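Local coordinates for putative lipoprotein (Parabacteroides distasonis ATCC 8503, PDB 3JX8) that is of unproven function but is probably a surface lipoprotein with a role in adhesion or lipid binding, at residues Ser21-Ile26 against Phe34-Ser39; Phe54-Thr59 against Asn80-Arg85; Cys163-Ala166 against Glu170-Val173. All blocks are in the same frame, centred on the assembly; numbering follows the deposited sequence.

Contact 1 (21-26 with 34-39) and contact 3 (163-166 with 170-173) both bridge two walls of one long coil of beta strands, near its N-terminal end and further along it, with centres about 23 Å apart. Contact 2 (54-59 with 80-85) ties strand 57-62, at the edge of the wall that also holds 25-29 and 160-166, to the small sheet of 6-8 and 83-85; its centre lies about 21 Å from that of contact 1 and about 29 Å from that of contact 3. No two touch, the nearest atoms of contacts 1 and 2 being about 9 Å apart. Glycerol, probably from crystallisation, lies about 5 Å from the Tyr23 side chain and about 3 Å from that of Tyr56.

Contact 1 (Ser21-Ile26 against Phe34-Ser39); sequences SDYDEI and FEYEQS
The end methyl of Ile26, CD1, is the bump of this contact, and two aromatic rings of the facing strand receive it. It reaches CD1 of Tyr36 at 3.8 Å and lies 4.1 Å from CZ of Phe34, so the methyl beds between two side chains that both point inward from alternate positions of strand 33-38. The branched isoleucine suits this place because its two arms divide the work: CG1 carries CD1 forward to both rings, while CG2 comes within 4.2 Å of CE2 of Phe34.

Beside this methyl, Tyr23 and Tyr36 lie alongside each other, running opposite ways. The hydroxyl of Tyr23 arrives in plane at the edge of the Tyr36 ring, with OH 3.2 Å from Tyr36 CE1, and CE1 of Tyr23 follows at 3.7 Å from that same carbon. A chi1 of 58° folds the Tyr23 ring over its own backbone; although its CB does not point at strand 33-38, the far end of the ring reaches Tyr36.

Strands 25-29 and 33-38 belong to different walls of a beta-helix-like coil, in keeping with the pectate-lyase-like clan of this adhesin-type domain, and the short connection between them turns the chain from one wall to the other, placing these side chains in the interior. Tyrosine serves here because it fills space with its ring while its oxygen can be satisfied: Tyr23 OH bonds to Ser93 OG and Tyr36 OH to Ser95 OG, both on strand 89-95. Phe109 of strand 108-111 touches Ile26, Phe34 and Tyr36, and Leu66 of strand 65-70 packs against Tyr23 and Phe34.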
loop_
_atom_site.group_PDB
_atom_site.type_symbol
_atom_site.label_atom_id
_atom_site.label_comp_id
_atom_site.label_asym_id
_atom_site.label_seq_id
_atom_site.Cartn_x
_atom_site.Cartn_y
_atom_site.Cartn_z
ATOM N N SER A 21 27.578 -16.547 14.368
ATOM C CA SER A 21 28.483 -15.817 13.468
ATOM C C SER A 21 27.923 -14.437 13.215
ATOM O O SER A 21 26.764 -14.149 13.526
ATOM C CB SER A 21 28.534 -16.460 12.086
ATOM O OG SER A 21 28.773 -17.838 12.187
ATOM N N ASP A 22 28.740 -13.619 12.562
ATOM C CA ASP A 22 28.303 -12.332 12.097
ATOM C C ASP A 22 27.139 -12.461 11.137
ATOM O O ASP A 22 26.953 -13.486 10.498
ATOM C CB ASP A 22 29.431 -11.581 11.382
ATOM C CG ASP A 22 29.128 -10.088 11.229
ATOM O OD1 ASP A 22 28.553 -9.490 12.156
ATOM O OD2 ASP A 22 29.470 -9.516 10.200
ATOM N N TYR A 23 26.364 -11.394 11.061
ATOM C CA TYR A 23 25.229 -11.326 10.178
ATOM C C TYR A 23 25.114 -9.896 9.724
ATOM O O TYR A 23 25.525 -8.995 10.423
ATOM C CB TYR A 23 23.953 -11.775 10.917
ATOM C CG TYR A 23 23.607 -10.977 12.172
ATOM C CD1 TYR A 23 22.824 -9.834 12.099
ATOM C CD2 TYR A 23 24.051 -11.387 13.440
ATOM C CE1 TYR A 23 22.487 -9.112 13.249
ATOM C CE2 TYR A 23 23.698 -10.685 14.600
ATOM C CZ TYR A 23 22.919 -9.545 14.495
ATOM O OH TYR A 23 22.575 -8.837 15.627
ATOM N N ASP A 24 24.570 -9.707 8.538
ATOM C CA ASP A 24 24.324 -8.383 8.009
ATOM C C ASP A 24 22.846 -8.157 7.772
ATOM O O ASP A 24 22.448 -7.131 7.243
ATOM C CB ASP A 24 25.120 -8.159 6.719
ATOM C CG ASP A 24 24.714 -9.082 5.587
ATOM O OD1 ASP A 24 23.736 -9.863 5.715
ATOM O OD2 ASP A 24 25.391 -9.023 4.536
ATOM N N GLU A 25 22.031 -9.118 8.183
ATOM C CA GLU A 25 20.599 -9.052 7.959
ATOM C C GLU A 25 19.857 -9.721 9.123
ATOM O O GLU A 25 20.363 -10.691 9.708
ATOM C CB GLU A 25 20.330 -9.716 6.625
ATOM C CG GLU A 25 18.907 -9.768 6.220
ATOM C CD GLU A 25 18.720 -10.406 4.845
ATOM O OE1 GLU A 25 19.617 -10.200 3.957
ATOM O OE2 GLU A 25 17.666 -11.096 4.680
ATOM N N ILE A 26 18.690 -9.171 9.480
ATOM C CA ILE A 26 17.845 -9.675 10.582
ATOM C C ILE A 26 16.437 -9.943 10.091
ATOM O O ILE A 26 15.818 -9.068 9.496
ATOM C CB ILE A 26 17.745 -8.678 11.753
ATOM C CG1 ILE A 26 19.113 -8.456 12.435
ATOM C CG2 ILE A 26 16.708 -9.165 12.791
ATOM C CD1 ILE A 26 19.122 -7.272 13.473
ATOM N N PHE A 34 13.757 -5.655 21.283
ATOM C CA PHE A 34 14.981 -6.079 20.649
ATOM C C PHE A 34 15.874 -4.864 20.602
ATOM O O PHE A 34 15.532 -3.880 19.990
ATOM C CB PHE A 34 14.634 -6.588 19.245
ATOM C CG PHE A 34 15.740 -7.331 18.511
ATOM C CD1 PHE A 34 17.079 -6.954 18.594
ATOM C CD2 PHE A 34 15.397 -8.353 17.639
ATOM C CE1 PHE A 34 18.048 -7.624 17.860
ATOM C CE2 PHE A 34 16.371 -9.049 16.930
ATOM C CZ PHE A 34 17.683 -8.694 17.035
ATOM N N GLU A 35 17.017 -4.929 21.269
ATOM C CA GLU A 35 18.050 -3.896 21.179
ATOM C C GLU A 35 19.204 -4.354 20.308
ATOM O O GLU A 35 19.822 -5.387 20.590
ATOM C CB GLU A 35 18.636 -3.613 22.546
ATOM C CG GLU A 35 17.711 -2.965 23.491
ATOM C CD GLU A 35 18.352 -2.774 24.858
ATOM O OE1 GLU A 35 19.582 -3.064 25.023
ATOM O OE2 GLU A 35 17.623 -2.319 25.763
ATOM N N TYR A 36 19.514 -3.570 19.281
ATOM C CA TYR A 36 20.571 -3.911 18.339
ATOM C C TYR A 36 21.550 -2.758 18.264
ATOM O O TYR A 36 21.176 -1.597 18.448
ATOM C CB TYR A 36 20.006 -4.232 16.935
ATOM C CG TYR A 36 21.100 -4.387 15.894
ATOM C CD1 TYR A 36 21.749 -5.594 15.716
ATOM C CD2 TYR A 36 21.519 -3.305 15.133
ATOM C CE1 TYR A 36 22.782 -5.719 14.807
ATOM C CE2 TYR A 36 22.547 -3.417 14.233
ATOM C CZ TYR A 36 23.174 -4.633 14.068
ATOM O OH TYR A 36 24.228 -4.749 13.175
ATOM N N GLU A 37 22.809 -3.085 18.004
ATOM C CA GLU A 37 23.828 -2.095 17.656
ATOM C C GLU A 37 24.790 -2.671 16.635
ATOM O O GLU A 37 25.035 -3.872 16.600
ATOM C CB GLU A 37 24.654 -1.645 18.876
ATOM C CG GLU A 37 23.854 -1.074 20.067
ATOM C CD GLU A 37 23.083 0.238 19.787
ATOM O OE1 GLU A 37 23.382 0.960 18.807
ATOM O OE2 GLU A 37 22.168 0.566 20.585
ATOM N N GLN A 38 25.330 -1.804 15.797
ATOM C CA GLN A 38 26.455 -2.184 14.972
ATOM C C GLN A 38 27.675 -2.075 15.875
ATOM O O GLN A 38 27.749 -1.156 16.690
ATOM C CB GLN A 38 26.584 -1.268 13.756
ATOM C CG GLN A 38 25.440 -1.445 12.751
ATOM C CD GLN A 38 25.631 -0.659 11.472
ATOM O OE1 GLN A 38 24.994 -0.954 10.451
ATOM N NE2 GLN A 38 26.510 0.354 11.516
ATOM N N SER A 39 28.609 -3.011 15.743
ATOM C CA SER A 39 29.815 -3.047 16.590
ATOM C C SER A 39 30.915 -3.881 15.950
ATOM O O SER A 39 30.653 -4.861 15.270
ATOM C CB SER A 39 29.465 -3.611 17.979
ATOM O OG SER A 39 30.596 -4.012 18.739
#

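Contact 2 (Phe54-Thr59 against Asn80-Arg85); sequences FDYLVT and NSYDLR
Tyr56 and Tyr82 form a T-shaped stack in which the edge of Tyr56 points into the face of Tyr82. The ring planes stand at 78° and the centroids are 4.8 Å apart. One atom makes the point of the T: Tyr56 CD2 sits over the centre of the Tyr82 ring, 3.5 Å above its plane, and CE2 beside it lies 3.8 Å from Tyr82 CE1. In such a pair the slightly positive ring hydrogens of one tyrosine face the electron-rich face of the other, which makes two large flat groups compatible at close quarters. The first torsion of Tyr82 directs its side chain toward Tyr56, and chi2 of -81° turns the ring face to it.

Two leucines continue the contact from the stack. Leu84 CD2 packs 3.6 Å from CB of Tyr56, at the root of that side chain, while its other methyl, CD1, is 3.9 Å from CD1 of Leu57. The forked end of Leu84 thus serves two neighbours at once, as a leucine can. On the side of strand 83-85 turned from this cluster, a salt bridge holds Arg85 to Asp83 through NE to OD1 (170°) and NH2 to OD2, the second bond more bent.

The OH of Tyr82 bonds to the backbone N of Lys74. Ile7 of strand 6-8 touches both tyrosines, and Pro70 of strand 65-70 packs on Leu84. By packing alone, with no hydrogen bond between the two segments, the contact joins strand 57-62, outermost in its sheet and antiparallel to 65-70, to the separate parallel pair of 6-8 and 83-85 near the N-terminal end.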
loop_
_atom_site.group_PDB
_atom_site.type_symbol
_atom_site.label_atom_id
_atom_site.label_comp_id
_atom_site.label_asym_id
_atom_site.label_seq_id
_atom_site.Cartn_x
_atom_site.Cartn_y
_atom_site.Cartn_z
ATOM N N PHE A 54 11.364 -21.129 24.738
ATOM C CA PHE A 54 12.526 -21.394 23.865
ATOM C C PHE A 54 12.305 -22.580 22.926
ATOM O O PHE A 54 12.765 -22.569 21.818
ATOM C CB PHE A 54 13.815 -21.677 24.670
ATOM C CG PHE A 54 14.477 -20.440 25.221
ATOM C CD1 PHE A 54 15.138 -19.567 24.384
ATOM C CD2 PHE A 54 14.454 -20.161 26.573
ATOM C CE1 PHE A 54 15.757 -18.426 24.877
ATOM C CE2 PHE A 54 15.087 -19.017 27.066
ATOM C CZ PHE A 54 15.726 -18.154 26.210
ATOM N N ASP A 55 11.629 -23.610 23.407
ATOM C CA ASP A 55 11.290 -24.777 22.600
ATOM C C ASP A 55 10.425 -24.442 21.394
ATOM O O ASP A 55 10.351 -25.256 20.473
ATOM C CB ASP A 55 10.513 -25.808 23.431
ATOM C CG ASP A 55 11.365 -26.465 24.519
ATOM O OD1 ASP A 55 12.607 -26.493 24.346
ATOM O OD2 ASP A 55 10.803 -26.910 25.563
ATOM N N TYR A 56 9.774 -23.277 21.412
ATOM C CA TYR A 56 8.885 -22.850 20.338
ATOM C C TYR A 56 9.471 -21.765 19.449
ATOM O O TYR A 56 8.779 -21.243 18.599
ATOM C CB TYR A 56 7.573 -22.359 20.943
ATOM C CG TYR A 56 6.858 -23.448 21.680
ATOM C CD1 TYR A 56 7.114 -23.678 23.025
ATOM C CD2 TYR A 56 5.948 -24.292 21.033
ATOM C CE1 TYR A 56 6.483 -24.695 23.721
ATOM C CE2 TYR A 56 5.315 -25.307 21.725
ATOM C CZ TYR A 56 5.591 -25.484 23.080
ATOM O OH TYR A 56 4.991 -26.467 23.808
ATOM N N LEU A 57 10.740 -21.429 19.649
ATOM C CA LEU A 57 11.353 -20.261 19.037
ATOM C C LEU A 57 12.566 -20.693 18.209
ATOM O O LEU A 57 13.311 -21.566 18.620
ATOM C CB LEU A 57 11.788 -19.325 20.175
ATOM C CG LEU A 57 12.074 -17.854 19.970
ATOM C CD1 LEU A 57 10.797 -17.152 19.481
ATOM C CD2 LEU A 57 12.631 -17.217 21.281
ATOM N N VAL A 58 12.747 -20.123 17.031
ATOM C CA VAL A 58 13.990 -20.276 16.266
ATOM C C VAL A 58 14.838 -19.075 16.602
ATOM O O VAL A 58 14.321 -17.955 16.617
ATOM C CB VAL A 58 13.721 -20.297 14.742
ATOM C CG1 VAL A 58 15.039 -20.248 13.954
ATOM C CG2 VAL A 58 12.839 -21.515 14.382
ATOM N N THR A 59 16.111 -19.305 16.936
ATOM C CA THR A 59 17.064 -18.234 17.249
ATOM C C THR A 59 18.432 -18.647 16.737
ATOM O O THR A 59 19.145 -19.380 17.409
ATOM C CB THR A 59 17.195 -17.996 18.755
ATOM O OG1 THR A 59 17.626 -19.210 19.378
ATOM C CG2 THR A 59 15.898 -17.551 19.389
ATOM N N ASN A 80 1.226 -22.388 9.429
ATOM C CA ASN A 80 1.063 -21.470 10.549
ATOM C C ASN A 80 2.102 -21.708 11.615
ATOM O O ASN A 80 2.726 -22.754 11.661
ATOM C CB ASN A 80 -0.321 -21.583 11.200
ATOM C CG ASN A 80 -0.937 -22.930 11.010
ATOM O OD1 ASN A 80 -2.038 -23.024 10.441
ATOM N ND2 ASN A 80 -0.211 -24.008 11.390
ATOM N N SER A 81 2.256 -20.727 12.486
ATOM C CA SER A 81 3.256 -20.787 13.531
ATOM C C SER A 81 2.591 -20.587 14.880
ATOM O O SER A 81 1.387 -20.305 14.949
ATOM C CB SER A 81 4.335 -19.756 13.250
ATOM O OG SER A 81 3.744 -18.502 13.127
ATOM N N TYR A 82 3.353 -20.827 15.954
ATOM C CA TYR A 82 2.831 -20.710 17.309
ATOM C C TYR A 82 2.586 -19.261 17.684
ATOM O O TYR A 82 3.302 -18.363 17.278
ATOM C CB TYR A 82 3.782 -21.307 18.342
ATOM C CG TYR A 82 3.956 -22.775 18.197
ATOM C CD1 TYR A 82 3.022 -23.653 18.721
ATOM C CD2 TYR A 82 5.034 -23.294 17.502
ATOM C CE1 TYR A 82 3.166 -25.010 18.571
ATOM C CE2 TYR A 82 5.198 -24.661 17.356
ATOM C CZ TYR A 82 4.256 -25.510 17.894
ATOM O OH TYR A 82 4.395 -26.867 17.762
ATOM N N ASP A 83 1.572 -19.070 18.501
ATOM C CA ASP A 83 1.202 -17.791 19.075
ATOM C C ASP A 83 1.740 -17.762 20.525
ATOM O O ASP A 83 1.147 -18.323 21.448
ATOM C CB ASP A 83 -0.318 -17.729 19.041
ATOM C CG ASP A 83 -0.887 -16.511 19.733
ATOM O OD1 ASP A 83 -0.150 -15.538 20.045
ATOM O OD2 ASP A 83 -2.115 -16.557 19.949
ATOM N N LEU A 84 2.892 -17.142 20.700
ATOM C CA LEU A 84 3.581 -17.178 21.974
ATOM C C LEU A 84 3.107 -15.986 22.812
ATOM O O LEU A 84 2.985 -14.885 22.305
ATOM C CB LEU A 84 5.086 -17.129 21.754
ATOM C CG LEU A 84 5.663 -18.190 20.794
ATOM C CD1 LEU A 84 7.169 -18.100 20.702
ATOM C CD2 LEU A 84 5.262 -19.571 21.170
ATOM N N ARG A 85 2.819 -16.228 24.088
ATOM C CA ARG A 85 2.449 -15.158 24.997
ATOM C C ARG A 85 3.459 -15.110 26.143
ATOM O O ARG A 85 3.203 -15.677 27.209
ATOM C CB ARG A 85 1.033 -15.379 25.549
ATOM C CG ARG A 85 -0.038 -15.573 24.501
ATOM C CD ARG A 85 -0.195 -14.393 23.611
ATOM N NE ARG A 85 -1.260 -14.641 22.642
ATOM C CZ ARG A 85 -2.578 -14.550 22.884
ATOM N NH1 ARG A 85 -3.045 -14.180 24.064
ATOM N NH2 ARG A 85 -3.448 -14.822 21.922
#

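Contact 3 (Cys163-Ala166 against Glu170-Val173); sequences CSLA and EIEV
Two walls of a parallel beta-helix-like coil face each other here, a fold in keeping with the pectate-lyase-like clan to which this adhesin-type domain is assigned. Strand 160-166 lies in one wall and strand 170-174 in the other. The chain turns back between them, so the two short segments run nearly antiparallel, at 160°, with axes 7.9 Å apart at closest approach. No hydrogen bond crosses; each strand instead pairs with parallel neighbours in its own wall, 160-166 with 140-146 and 180-185, 170-174 with 150-153 and 189-192. What joins the walls is the row of apolar side chains between them.

Residues alternate along both strands. Cys163 and Leu165 point toward the opposite wall, as do Ile171 and Val173, whereas Ser164, Glu170 and Glu172 point away, so the outward positions suit polar residues and the inward ones apolar residues. Ile171 fills the middle. Its CD1 lies 4.0 Å from CB of Leu165 and at the same separation from CB of Cys163, so this methyl settles between the roots of both inward side chains of the first strand, and it also comes 3.8 Å from the carbonyl O of Ser164. With chi1 at -57°, CG1 leans to the N side and carries CD1 to the first strand, while CG2 faces the sulfur.

Met145 of strand 140-146 touches Leu165 and Ile171, while Phe182 of strand 180-185 packs against Cys163 and Val173. Leu165 reaches past Ile171 to the start of the second strand, its CD2 being 4.1 Å from the backbone N of Glu170. At the other end the compact thiol of Cys163 divides its contacts, with SG 3.9 Å from Ile171 CG2 and 4.2 Å from Val173 CG1.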
loop_
_atom_site.group_PDB
_atom_site.type_symbol
_atom_site.label_atom_id
_atom_site.label_comp_id
_atom_site.label_asym_id
_atom_site.label_seq_id
_atom_site.Cartn_x
_atom_site.Cartn_y
_atom_site.Cartn_z
ATOM N N CYS A 163 11.244 6.756 2.336
ATOM C CA CYS A 163 10.201 6.164 3.192
ATOM C C CYS A 163 8.943 5.844 2.427
ATOM O O CYS A 163 8.372 6.742 1.770
ATOM C CB CYS A 163 9.811 7.127 4.313
ATOM S SG CYS A 163 11.176 7.690 5.295
ATOM N N SER A 164 8.483 4.598 2.564
ATOM C CA SER A 164 7.233 4.134 1.992
ATOM C C SER A 164 6.383 3.505 3.082
ATOM O O SER A 164 6.821 2.590 3.797
ATOM C CB SER A 164 7.493 3.112 0.924
ATOM O OG SER A 164 8.383 3.647 -0.018
ATOM N N LEU A 165 5.153 3.981 3.170
ATOM C CA LEU A 165 4.195 3.589 4.182
ATOM C C LEU A 165 2.954 3.054 3.479
ATOM O O LEU A 165 2.351 3.760 2.658
ATOM C CB LEU A 165 3.838 4.830 5.007
ATOM C CG LEU A 165 2.677 4.794 5.993
ATOM C CD1 LEU A 165 2.706 3.564 6.861
ATOM C CD2 LEU A 165 2.752 6.085 6.834
ATOM N N ALA A 166 2.604 1.792 3.729
ATOM C CA ALA A 166 1.315 1.237 3.286
ATOM C C ALA A 166 0.461 1.136 4.530
ATOM O O ALA A 166 0.948 0.768 5.613
ATOM C CB ALA A 166 1.467 -0.145 2.599
ATOM N N GLU A 170 2.581 5.193 10.799
ATOM C CA GLU A 170 3.303 6.442 10.889
ATOM C C GLU A 170 4.840 6.283 10.788
ATOM O O GLU A 170 5.433 5.432 11.463
ATOM C CB GLU A 170 2.962 7.083 12.208
ATOM C CG GLU A 170 3.585 8.439 12.364
ATOM C CD GLU A 170 3.368 9.034 13.740
ATOM O OE1 GLU A 170 2.198 9.370 14.014
ATOM O OE2 GLU A 170 4.380 9.191 14.496
ATOM N N ILE A 171 5.462 7.091 9.942
ATOM C CA ILE A 171 6.896 7.189 9.864
ATOM C C ILE A 171 7.234 8.619 10.206
ATOM O O ILE A 171 6.607 9.547 9.661
ATOM C CB ILE A 171 7.451 6.851 8.483
ATOM C CG1 ILE A 171 7.021 5.443 8.079
ATOM C CG2 ILE A 171 8.997 6.996 8.471
ATOM C CD1 ILE A 171 7.460 5.016 6.692
ATOM N N GLU A 172 8.212 8.786 11.107
ATOM C CA GLU A 172 8.699 10.088 11.527
ATOM C C GLU A 172 10.220 10.156 11.443
ATOM O O GLU A 172 10.920 9.250 11.925
ATOM C CB GLU A 172 8.244 10.406 12.946
ATOM C CG GLU A 172 8.770 11.740 13.449
ATOM C CD GLU A 172 8.128 12.197 14.777
ATOM O OE1 GLU A 172 7.428 11.410 15.432
ATOM O OE2 GLU A 172 8.333 13.372 15.154
ATOM N N VAL A 173 10.731 11.233 10.842
ATOM C CA VAL A 173 12.154 11.386 10.579
ATOM C C VAL A 173 12.589 12.785 10.918
ATOM O O VAL A 173 11.884 13.763 10.612
ATOM C CB VAL A 173 12.564 11.007 9.115
ATOM C CG1 VAL A 173 12.308 9.536 8.881
ATOM C CG2 VAL A 173 11.859 11.866 8.048
#